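Long-range contact in cellulase (Bacillus sp. BG-CS10, PDB 5E09), which probably hydrolyses internal beta-1,4-glucosidic bonds of cellulose with a family 5 catalytic barrel that carries a family 46 carbohydrate-binding module: residues Q428-T440 against F447-A459. Sequence-based numbering, arbitrary orientation.
Sequences QLQNVDEPTLENT and FAIPAHFNGDSVA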
loop_
_atom_site.group_PDB
_atom_site.type_symbol
_atom_site.label_atom_id
_atom_site.label_comp_id
_atom_site.label_asym_id
_atom_site.label_seq_id
_atom_site.Cartn_x
_atom_site.Cartn_y
_atom_site.Cartn_z
ATOM N N GLN A 428 18.592 0.850 13.216
ATOM C CA GLN A 428 19.234 2.149 13.085
ATOM C C GLN A 428 19.643 2.629 14.476
ATOM O O GLN A 428 18.796 2.798 15.353
ATOM C CB GLN A 428 18.294 3.162 12.416
ATOM C CG GLN A 428 17.553 2.624 11.191
ATOM C CD GLN A 428 18.451 2.455 9.975
ATOM O OE1 GLN A 428 19.186 3.368 9.597
ATOM N NE2 GLN A 428 18.385 1.285 9.348
ATOM N N LEU A 429 20.938 2.828 14.687
ATOM C CA LEU A 429 21.437 3.306 15.974
ATOM C C LEU A 429 21.389 4.834 16.008
ATOM O O LEU A 429 22.267 5.508 15.466
ATOM C CB LEU A 429 22.857 2.791 16.223
ATOM C CG LEU A 429 23.578 3.186 17.513
ATOM C CD1 LEU A 429 22.709 2.937 18.737
ATOM C CD2 LEU A 429 24.886 2.417 17.626
ATOM N N GLN A 430 20.346 5.370 16.640
ATOM C CA GLN A 430 20.108 6.810 16.659
ATOM C C GLN A 430 20.700 7.495 17.891
ATOM O O GLN A 430 20.296 7.206 19.018
ATOM C CB GLN A 430 18.601 7.102 16.605
ATOM C CG GLN A 430 17.859 6.518 15.408
ATOM C CD GLN A 430 18.351 7.073 14.082
ATOM O OE1 GLN A 430 18.904 6.341 13.263
ATOM N NE2 GLN A 430 18.151 8.366 13.867
ATOM N N ASN A 431 21.647 8.408 17.676
ATOM C CA ASN A 431 22.094 9.306 18.736
ATOM C C ASN A 431 21.147 10.497 18.803
ATOM O O ASN A 431 21.126 11.322 17.896
ATOM C CB ASN A 431 23.534 9.782 18.493
ATOM C CG ASN A 431 24.201 10.327 19.756
ATOM O OD1 ASN A 431 23.716 10.118 20.872
ATOM N ND2 ASN A 431 25.322 11.025 19.581
ATOM N N VAL A 432 20.354 10.592 19.860
ATOM C CA VAL A 432 19.382 11.671 19.926
ATOM C C VAL A 432 19.631 12.639 21.066
ATOM O O VAL A 432 20.315 12.332 22.046
ATOM C CB VAL A 432 17.941 11.129 20.062
ATOM C CG1 VAL A 432 17.600 10.233 18.883
ATOM C CG2 VAL A 432 17.774 10.384 21.373
ATOM N N ASP A 433 19.078 13.829 20.898
ATOM C CA ASP A 433 18.879 14.760 21.983
ATOM C C ASP A 433 17.391 15.087 22.015
ATOM O O ASP A 433 16.651 14.754 21.078
ATOM C CB ASP A 433 19.715 16.020 21.785
ATOM C CG ASP A 433 20.369 16.488 23.064
ATOM O OD1 ASP A 433 19.674 16.534 24.107
ATOM O OD2 ASP A 433 21.580 16.802 23.021
ATOM N N GLU A 434 16.945 15.734 23.082
ATOM C CA GLU A 434 15.553 16.147 23.162
ATOM C C GLU A 434 15.234 17.160 22.065
ATOM O O GLU A 434 15.864 18.220 21.998
ATOM C CB GLU A 434 15.256 16.744 24.529
ATOM C CG GLU A 434 13.856 17.300 24.672
ATOM C CD GLU A 434 13.751 18.314 25.799
ATOM O OE1 GLU A 434 14.556 19.273 25.826
ATOM O OE2 GLU A 434 12.868 18.146 26.667
ATOM N N PRO A 435 14.250 16.836 21.202
ATOM C CA PRO A 435 13.880 17.728 20.093
ATOM C C PRO A 435 13.347 19.081 20.584
ATOM O O PRO A 435 12.750 19.169 21.655
ATOM C CB PRO A 435 12.796 16.938 19.340
ATOM C CG PRO A 435 12.267 15.958 20.318
ATOM C CD PRO A 435 13.412 15.623 21.245
ATOM N N THR A 436 13.563 20.121 19.786
ATOM C CA THR A 436 13.275 21.495 20.181
ATOM C C THR A 436 12.543 22.259 19.077
ATOM O O THR A 436 12.892 22.152 17.900
ATOM C CB THR A 436 14.586 22.244 20.549
ATOM O OG1 THR A 436 15.214 21.585 21.652
ATOM C CG2 THR A 436 14.324 23.696 20.923
ATOM N N LEU A 437 11.528 23.029 19.462
ATOM C CA LEU A 437 10.807 23.872 18.519
ATOM C C LEU A 437 11.001 25.347 18.848
ATOM O O LEU A 437 11.382 25.695 19.963
ATOM C CB LEU A 437 9.323 23.523 18.524
ATOM C CG LEU A 437 9.020 22.051 18.275
ATOM C CD1 LEU A 437 7.549 21.774 18.512
ATOM C CD2 LEU A 437 9.438 21.660 16.867
ATOM N N GLU A 438 10.724 26.209 17.875
ATOM C CA GLU A 438 10.900 27.646 18.048
ATOM C C GLU A 438 9.620 28.443 17.809
ATOM O O GLU A 438 8.696 27.978 17.140
ATOM C CB GLU A 438 11.992 28.153 17.107
ATOM C CG GLU A 438 13.357 27.547 17.374
ATOM C CD GLU A 438 14.421 28.084 16.441
ATOM O OE1 GLU A 438 14.104 28.983 15.634
ATOM O OE2 GLU A 438 15.573 27.606 16.513
ATOM N N ASN A 439 9.575 29.651 18.361
ATOM C CA ASN A 439 8.500 30.591 18.058
ATOM C C ASN A 439 8.479 30.932 16.577
ATOM O O ASN A 439 9.523 30.935 15.914
ATOM C CB ASN A 439 8.651 31.875 18.873
ATOM C CG ASN A 439 8.651 31.621 20.359
ATOM O OD1 ASN A 439 8.079 30.642 20.829
ATOM N ND2 ASN A 439 9.296 32.503 21.113
ATOM N N THR A 440 7.296 31.220 16.054
ATOM C CA THR A 440 7.207 31.622 14.659
ATOM C C THR A 440 5.930 32.408 14.425
ATOM O O THR A 440 5.033 32.413 15.260
ATOM C CB THR A 440 7.259 30.404 13.704
ATOM O OG1 THR A 440 7.313 30.853 12.343
ATOM C CG2 THR A 440 6.039 29.528 13.889
ATOM N N PHE A 447 2.573 28.056 6.839
ATOM C CA PHE A 447 3.007 27.935 8.223
ATOM C C PHE A 447 3.947 26.753 8.468
ATOM O O PHE A 447 3.630 25.603 8.160
ATOM C CB PHE A 447 1.796 27.832 9.151
ATOM C CG PHE A 447 2.130 28.072 10.593
ATOM C CD1 PHE A 447 2.161 29.359 11.104
ATOM C CD2 PHE A 447 2.433 27.010 11.434
ATOM C CE1 PHE A 447 2.484 29.587 12.433
ATOM C CE2 PHE A 447 2.753 27.228 12.760
ATOM C CZ PHE A 447 2.777 28.517 13.262
ATOM N N ALA A 448 5.107 27.056 9.033
ATOM C CA ALA A 448 6.059 26.029 9.417
ATOM C C ALA A 448 6.767 26.395 10.718
ATOM O O ALA A 448 7.295 27.494 10.862
ATOM C CB ALA A 448 7.076 25.804 8.306
ATOM N N ILE A 449 6.763 25.462 11.661
ATOM C CA ILE A 449 7.494 25.595 12.912
ATOM C C ILE A 449 8.952 25.207 12.736
ATOM O O ILE A 449 9.244 24.067 12.392
ATOM C CB ILE A 449 6.883 24.706 13.999
ATOM C CG1 ILE A 449 5.384 24.984 14.124
ATOM C CG2 ILE A 449 7.620 24.896 15.322
ATOM C CD1 ILE A 449 4.611 23.884 14.819
ATOM N N PRO A 450 9.875 26.153 12.961
ATOM C CA PRO A 450 11.296 25.793 12.943
ATOM C C PRO A 450 11.573 24.701 13.969
ATOM O O PRO A 450 11.135 24.799 15.115
ATOM C CB PRO A 450 12.001 27.102 13.306
ATOM C CG PRO A 450 11.037 28.174 12.902
ATOM C CD PRO A 450 9.669 27.599 13.165
ATOM N N ALA A 451 12.272 23.657 13.550
ATOM C CA ALA A 451 12.421 22.475 14.385
ATOM C C ALA A 451 13.863 22.013 14.484
ATOM O O ALA A 451 14.574 21.930 13.484
ATOM C CB ALA A 451 11.555 21.348 13.848
ATOM N N HIS A 452 14.291 21.720 15.705
ATOM C CA HIS A 452 15.556 21.048 15.931
ATOM C C HIS A 452 15.241 19.604 16.279
ATOM O O HIS A 452 14.946 19.283 17.432
ATOM C CB HIS A 452 16.355 21.726 17.045
ATOM C CG HIS A 452 16.703 23.152 16.756
ATOM N ND1 HIS A 452 17.684 23.511 15.854
ATOM C CD2 HIS A 452 16.207 24.310 17.251
ATOM C CE1 HIS A 452 17.773 24.828 15.806
ATOM N NE2 HIS A 452 16.887 25.337 16.644
ATOM N N PHE A 453 15.277 18.740 15.270
ATOM C CA PHE A 453 14.863 17.353 15.433
ATOM C C PHE A 453 15.855 16.564 16.285
ATOM O O PHE A 453 15.473 15.605 16.970
ATOM C CB PHE A 453 14.686 16.684 14.065
ATOM C CG PHE A 453 13.514 17.217 13.277
ATOM C CD1 PHE A 453 12.214 16.899 13.642
ATOM C CD2 PHE A 453 13.712 18.032 12.176
ATOM C CE1 PHE A 453 11.136 17.385 12.928
ATOM C CE2 PHE A 453 12.637 18.525 11.453
ATOM C CZ PHE A 453 11.349 18.202 11.830
ATOM N N ASN A 454 17.120 16.973 16.236
ATOM C CA ASN A 454 18.159 16.380 17.073
ATOM C C ASN A 454 18.221 14.853 16.992
ATOM O O ASN A 454 18.284 14.175 18.015
ATOM C CB ASN A 454 17.953 16.813 18.528
ATOM C CG ASN A 454 18.163 18.297 18.719
ATOM O OD1 ASN A 454 18.885 18.928 17.947
ATOM N ND2 ASN A 454 17.541 18.867 19.751
ATOM N N GLY A 455 18.186 14.318 15.776
ATOM C CA GLY A 455 18.287 12.882 15.573
ATOM C C GLY A 455 17.008 12.109 15.845
ATOM O O GLY A 455 16.980 10.886 15.739
ATOM N N ASP A 456 15.939 12.815 16.190
ATOM C CA ASP A 456 14.674 12.157 16.501
ATOM C C ASP A 456 13.713 12.259 15.311
ATOM O O ASP A 456 13.977 12.997 14.364
ATOM C CB ASP A 456 14.057 12.773 17.756
ATOM C CG ASP A 456 13.271 11.773 18.570
ATOM O OD1 ASP A 456 12.868 10.729 18.010
ATOM O OD2 ASP A 456 13.049 12.040 19.770
ATOM N N SER A 457 12.610 11.517 15.346
ATOM C CA SER A 457 11.652 11.557 14.244
ATOM C C SER A 457 10.209 11.606 14.744
ATOM O O SER A 457 9.851 10.932 15.714
ATOM C CB SER A 457 11.850 10.356 13.304
ATOM O OG SER A 457 11.729 9.119 13.983
ATOM N N VAL A 458 9.393 12.425 14.079
ATOM C CA VAL A 458 8.003 12.617 14.471
ATOM C C VAL A 458 7.144 11.415 14.101
ATOM O O VAL A 458 7.068 11.019 12.936
ATOM C CB VAL A 458 7.399 13.877 13.821
ATOM C CG1 VAL A 458 5.964 14.064 14.266
ATOM C CG2 VAL A 458 8.227 15.101 14.172
ATOM N N ALA A 459 6.501 10.838 15.108
ATOM C CA ALA A 459 5.572 9.737 14.900
ATOM C C ALA A 459 4.191 10.294 14.587
ATOM O O ALA A 459 3.556 9.892 13.611
ATOM C CB ALA A 459 5.517 8.833 16.128
HETATM O O HOH W 1 15.105 9.014 14.873
HETATM O O HOH W 2 18.173 21.864 20.319
HETATM O O HOH W 3 6.059 30.392 9.332
#
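An antiparallel beta hairpin of the C-terminal carbohydrate-binding module pairs T436 and L437 with H452 and A451, and the type I' turn F453-D456 carries the contact on to the linker that enters the module from strand 425-432. T436 and H452 form the hydrogen-bonded pair, T436 N reaching H452 O at 2.9 Å and H452 N returning to T436 O, while E438 N reaches P450 O. On the same face as T436, the H452 ring meets the E438 carboxylate: NE2 donates to OE2 at 2.6 Å, on the anti side of the oxygen, with ring and carboxylate planes 50° apart. E438 CG stands anti to the carbonyl carbon (chi1 -62°) and the chain runs extended from there, passing P450 at about a right angle with OE1 3.7 Å from P450 CB. An alanine in place of E438 would probably leave H452 NE2 without this acceptor and the imidazole freer to turn. The other face is apolar: L437 CD2 rests on A451 CB at 3.7 Å, its CB touches I449 CG2, and Y524 and F514 add to this packing. Farther along, the T440 methyl CG2 lies 3.5 Å from F447 CZ. At the turn, N454 bonds twice to the linker, its O accepting from D433 N at 3.0 Å and its ND2 donating to E434 O from above the carbonyl plane. Q430 NE2, whose OE1 bonds T411, reaches G455 O weakly, directly and through a water. Backbone bonds thus join strands and linker, H452-E438 adds a polar link on one face, and the L437 face packs into the module's core.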